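Local coordinates for class II aldolase/adducin N-terminal domain-containing protein (Thermoplasma acidophilum, PDB 3M4R) that binds zinc through its class II aldolase-like N-terminal domain and, as part of a longer short-chain dehydrogenase/reductase family protein, probably acts as an oxidoreductase, at residues H130-A135 and R186-L191. Sequence-based numbering, arbitrary orientation.
Sequences HSHADA and RKHGLL. With ZN (zinc ion), chain B.
The His130 ring turns its edge toward the face of the His188 ring, an offset edge-to-face pair with planes at 85°, while His132 meets His188 obliquely, its NE2 near the plane of the His188 ring at the edge. All three converge on zinc through NE2: His130 NE2 at 2.2 Å, His132 NE2 at 2.1 Å and His188 NE2 at 2.0 Å. A water and Glu116 complete the site. In His130, CG anti to the backbone N (chi1 -180°) sets the ring beside the strand; turned as it is, NE2 faces zinc and ND1 donates to Leu190 O at 3.0 Å. That bond is nearly straight (168°) and close to the ring plane, although ND1 stands above the carbonyl plane; together with the zinc bond it fixes the ring's rotation. Leu190 O also accepts from Ser131 N, in the carbonyl plane, and Leu190 N returns a bond to Ser131 O at 3.0 Å, making an antiparallel hydrogen-bonded pair. Leu191 CD2 packs on His130 CB at 3.7 Å. Gly189 CA makes a CA-H...O contact of 3.2 Å with Ser131 O, and His188 and Gly189 form a classic beta bulge opposite Leu185. The zinc site lies at the end of strand 127-131 and the start of its antiparallel neighbour 189-194; helix 166-175 touches His188 and Leu191, and helix 197-215 covers the sheet face carrying Ser131 and Leu190, opposite His130 and Leu191, where His204 NE2 hydrogen-bonds Ser131 OG.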
ATOM      1  N   HIS A 130       1.333   1.567  -1.961  1.00 23.36           N
ATOM      2  CA  HIS A 130       0.486   1.287  -3.100  1.00 23.50           C
ATOM      3  C   HIS A 130       0.393   2.555  -3.955  1.00 24.41           C
ATOM      4  O   HIS A 130      -0.020   3.587  -3.445  1.00 23.68           O
ATOM      5  CB  HIS A 130      -0.918   0.930  -2.632  1.00 23.54           C
ATOM      6  CG  HIS A 130      -1.853   0.618  -3.744  1.00 24.56           C
ATOM      7  ND1 HIS A 130      -1.442  -0.025  -4.897  1.00 24.80           N
ATOM      8  CD2 HIS A 130      -3.170   0.897  -3.908  1.00 23.82           C
ATOM      9  CE1 HIS A 130      -2.485  -0.150  -5.703  1.00 26.61           C
ATOM     10  NE2 HIS A 130      -3.530   0.428  -5.139  1.00 21.73           N
ATOM     11  N   SER A 131       0.736   2.456  -5.247  1.00 24.80           N
ATOM     12  CA  SER A 131       0.514   3.539  -6.195  1.00 25.56           C
ATOM     13  C   SER A 131      -0.232   3.071  -7.452  1.00 25.40           C
ATOM     14  O   SER A 131      -0.330   1.890  -7.744  1.00 25.47           O
ATOM     15  CB  SER A 131       1.848   4.154  -6.613  1.00 25.46           C
ATOM     16  OG  SER A 131       2.490   3.348  -7.594  1.00 27.56           O
ATOM     17  N   HIS A 132      -0.717   4.032  -8.211  1.00 25.76           N
ATOM     18  CA  HIS A 132      -1.292   3.774  -9.507  1.00 26.00           C
ATOM     19  C   HIS A 132      -0.315   4.342 -10.554  1.00 25.66           C
ATOM     20  O   HIS A 132      -0.701   5.077 -11.450  1.00 26.54           O
ATOM     21  CB  HIS A 132      -2.684   4.401  -9.613  1.00 25.64           C
ATOM     22  CG  HIS A 132      -3.666   3.864  -8.611  1.00 27.87           C
ATOM     23  ND1 HIS A 132      -4.854   4.504  -8.340  1.00 28.78           N
ATOM     24  CD2 HIS A 132      -3.635   2.764  -7.807  1.00 25.59           C
ATOM     25  CE1 HIS A 132      -5.515   3.827  -7.412  1.00 31.10           C
ATOM     26  NE2 HIS A 132      -4.805   2.763  -7.081  1.00 27.18           N
ATOM     27  N   ALA A 133       0.961   3.986 -10.415  1.00 25.38           N
ATOM     28  CA  ALA A 133       2.045   4.570 -11.219  1.00 25.14           C
ATOM     29  C   ALA A 133       1.723   4.471 -12.701  1.00 25.78           C
ATOM     30  O   ALA A 133       1.420   3.385 -13.192  1.00 25.13           O
ATOM     31  CB  ALA A 133       3.341   3.859 -10.923  1.00 24.38           C
ATOM     32  N   ASP A 134       1.767   5.609 -13.392  1.00 25.98           N
ATOM     33  CA  ASP A 134       1.499   5.662 -14.830  1.00 26.79           C
ATOM     34  C   ASP A 134       2.272   4.623 -15.691  1.00 25.34           C
ATOM     35  O   ASP A 134       1.674   3.940 -16.504  1.00 25.15           O
ATOM     36  CB  ASP A 134       1.762   7.073 -15.368  1.00 27.31           C
ATOM     37  CG  ASP A 134       1.320   7.219 -16.804  1.00 30.77           C
ATOM     38  OD1 ASP A 134       0.086   7.107 -17.020  1.00 34.72           O
ATOM     39  OD2 ASP A 134       2.194   7.413 -17.708  1.00 34.76           O
ATOM     40  N   ALA A 135       3.581   4.516 -15.511  1.00 24.60           N
ATOM     41  CA  ALA A 135       4.380   3.546 -16.253  1.00 24.67           C
ATOM     42  C   ALA A 135       3.977   2.087 -15.951  1.00 24.44           C
ATOM     43  O   ALA A 135       4.150   1.202 -16.788  1.00 24.38           O
ATOM     44  CB  ALA A 135       5.875   3.750 -15.975  1.00 24.37           C
ATOM     45  N   ARG A 186      -2.103  -5.632 -12.715  1.00 21.86           N
ATOM     46  CA  ARG A 186      -2.328  -5.155 -14.061  1.00 22.27           C
ATOM     47  C   ARG A 186      -3.543  -4.251 -14.133  1.00 22.24           C
ATOM     48  O   ARG A 186      -4.567  -4.538 -13.535  1.00 21.70           O
ATOM     49  CB  ARG A 186      -2.446  -6.304 -15.068  1.00 22.61           C
ATOM     50  CG  ARG A 186      -1.162  -7.117 -15.152  1.00 23.13           C
ATOM     51  CD  ARG A 186      -1.200  -8.136 -16.295  1.00 22.31           C
ATOM     52  NE  ARG A 186      -1.092  -7.490 -17.591  1.00 22.20           N
ATOM     53  CZ  ARG A 186      -0.491  -8.017 -18.653  1.00 21.56           C
ATOM     54  NH1 ARG A 186      -0.475  -7.337 -19.778  1.00 19.75           N
ATOM     55  NH2 ARG A 186       0.107  -9.204 -18.585  1.00 21.26           N
ATOM     56  N   LYS A 187      -3.378  -3.150 -14.858  1.00 22.13           N
ATOM     57  CA  LYS A 187      -4.407  -2.125 -15.056  1.00 22.99           C
ATOM     58  C   LYS A 187      -4.863  -1.427 -13.787  1.00 23.53           C
ATOM     59  O   LYS A 187      -5.993  -0.909 -13.753  1.00 23.53           O
ATOM     60  CB  LYS A 187      -5.619  -2.690 -15.797  1.00 23.34           C
ATOM     61  CG  LYS A 187      -5.273  -3.447 -17.044  1.00 25.55           C
ATOM     62  CD  LYS A 187      -6.472  -3.539 -18.041  1.00 27.11           C
ATOM     63  CE  LYS A 187      -6.115  -4.420 -19.222  1.00 29.15           C
ATOM     64  NZ  LYS A 187      -7.260  -5.318 -19.531  1.00 31.13           N
ATOM     65  N   HIS A 188      -4.004  -1.455 -12.749  1.00 23.41           N
ATOM     66  CA  HIS A 188      -4.288  -0.861 -11.447  1.00 23.66           C
ATOM     67  C   HIS A 188      -3.039  -0.164 -10.919  1.00 22.79           C
ATOM     68  O   HIS A 188      -3.036   1.038 -10.777  1.00 21.97           O
ATOM     69  CB  HIS A 188      -4.751  -1.942 -10.456  1.00 23.72           C
ATOM     70  CG  HIS A 188      -5.166  -1.420  -9.102  1.00 26.77           C
ATOM     71  ND1 HIS A 188      -5.709  -2.245  -8.138  1.00 25.09           N
ATOM     72  CD2 HIS A 188      -5.118  -0.177  -8.547  1.00 28.85           C
ATOM     73  CE1 HIS A 188      -5.935  -1.547  -7.036  1.00 31.05           C
ATOM     74  NE2 HIS A 188      -5.613  -0.283  -7.263  1.00 28.33           N
ATOM     75  N   GLY A 189      -1.988  -0.912 -10.599  1.00 22.91           N
ATOM     76  CA  GLY A 189      -0.791  -0.281 -10.069  1.00 23.21           C
ATOM     77  C   GLY A 189       0.167  -1.275  -9.468  1.00 23.40           C
ATOM     78  O   GLY A 189       0.327  -2.401  -9.968  1.00 22.58           O
ATOM     79  N   LEU A 190       0.796  -0.851  -8.375  1.00 23.47           N
ATOM     80  CA  LEU A 190       1.871  -1.596  -7.766  1.00 23.48           C
ATOM     81  C   LEU A 190       1.748  -1.602  -6.265  1.00 23.17           C
ATOM     82  O   LEU A 190       1.382  -0.589  -5.656  1.00 24.40           O
ATOM     83  CB  LEU A 190       3.191  -0.953  -8.141  1.00 22.26           C
ATOM     84  CG  LEU A 190       4.485  -1.548  -7.558  1.00 22.15           C
ATOM     85  CD1 LEU A 190       4.761  -3.002  -8.029  1.00 20.02           C
ATOM     86  CD2 LEU A 190       5.632  -0.655  -8.052  1.00 18.70           C
ATOM     87  N   LEU A 191       2.123  -2.734  -5.672  1.00 22.63           N
ATOM     88  CA  LEU A 191       2.377  -2.830  -4.267  1.00 21.08           C
ATOM     89  C   LEU A 191       3.822  -3.192  -3.993  1.00 21.89           C
ATOM     90  O   LEU A 191       4.368  -4.155  -4.563  1.00 21.62           O
ATOM     91  CB  LEU A 191       1.506  -3.896  -3.664  1.00 21.19           C
ATOM     92  CG  LEU A 191       0.010  -3.580  -3.594  1.00 21.18           C
ATOM     93  CD1 LEU A 191      -0.724  -4.910  -3.565  1.00 17.47           C
ATOM     94  CD2 LEU A 191      -0.304  -2.704  -2.334  1.00 19.79           C
TER
HETATM   95 ZN    ZN B 220      -5.481   1.114  -5.896  1.00 37.37          ZN
HETATM   96  O   HOH W   1      -7.319   1.626  -6.567  1.00 21.59           O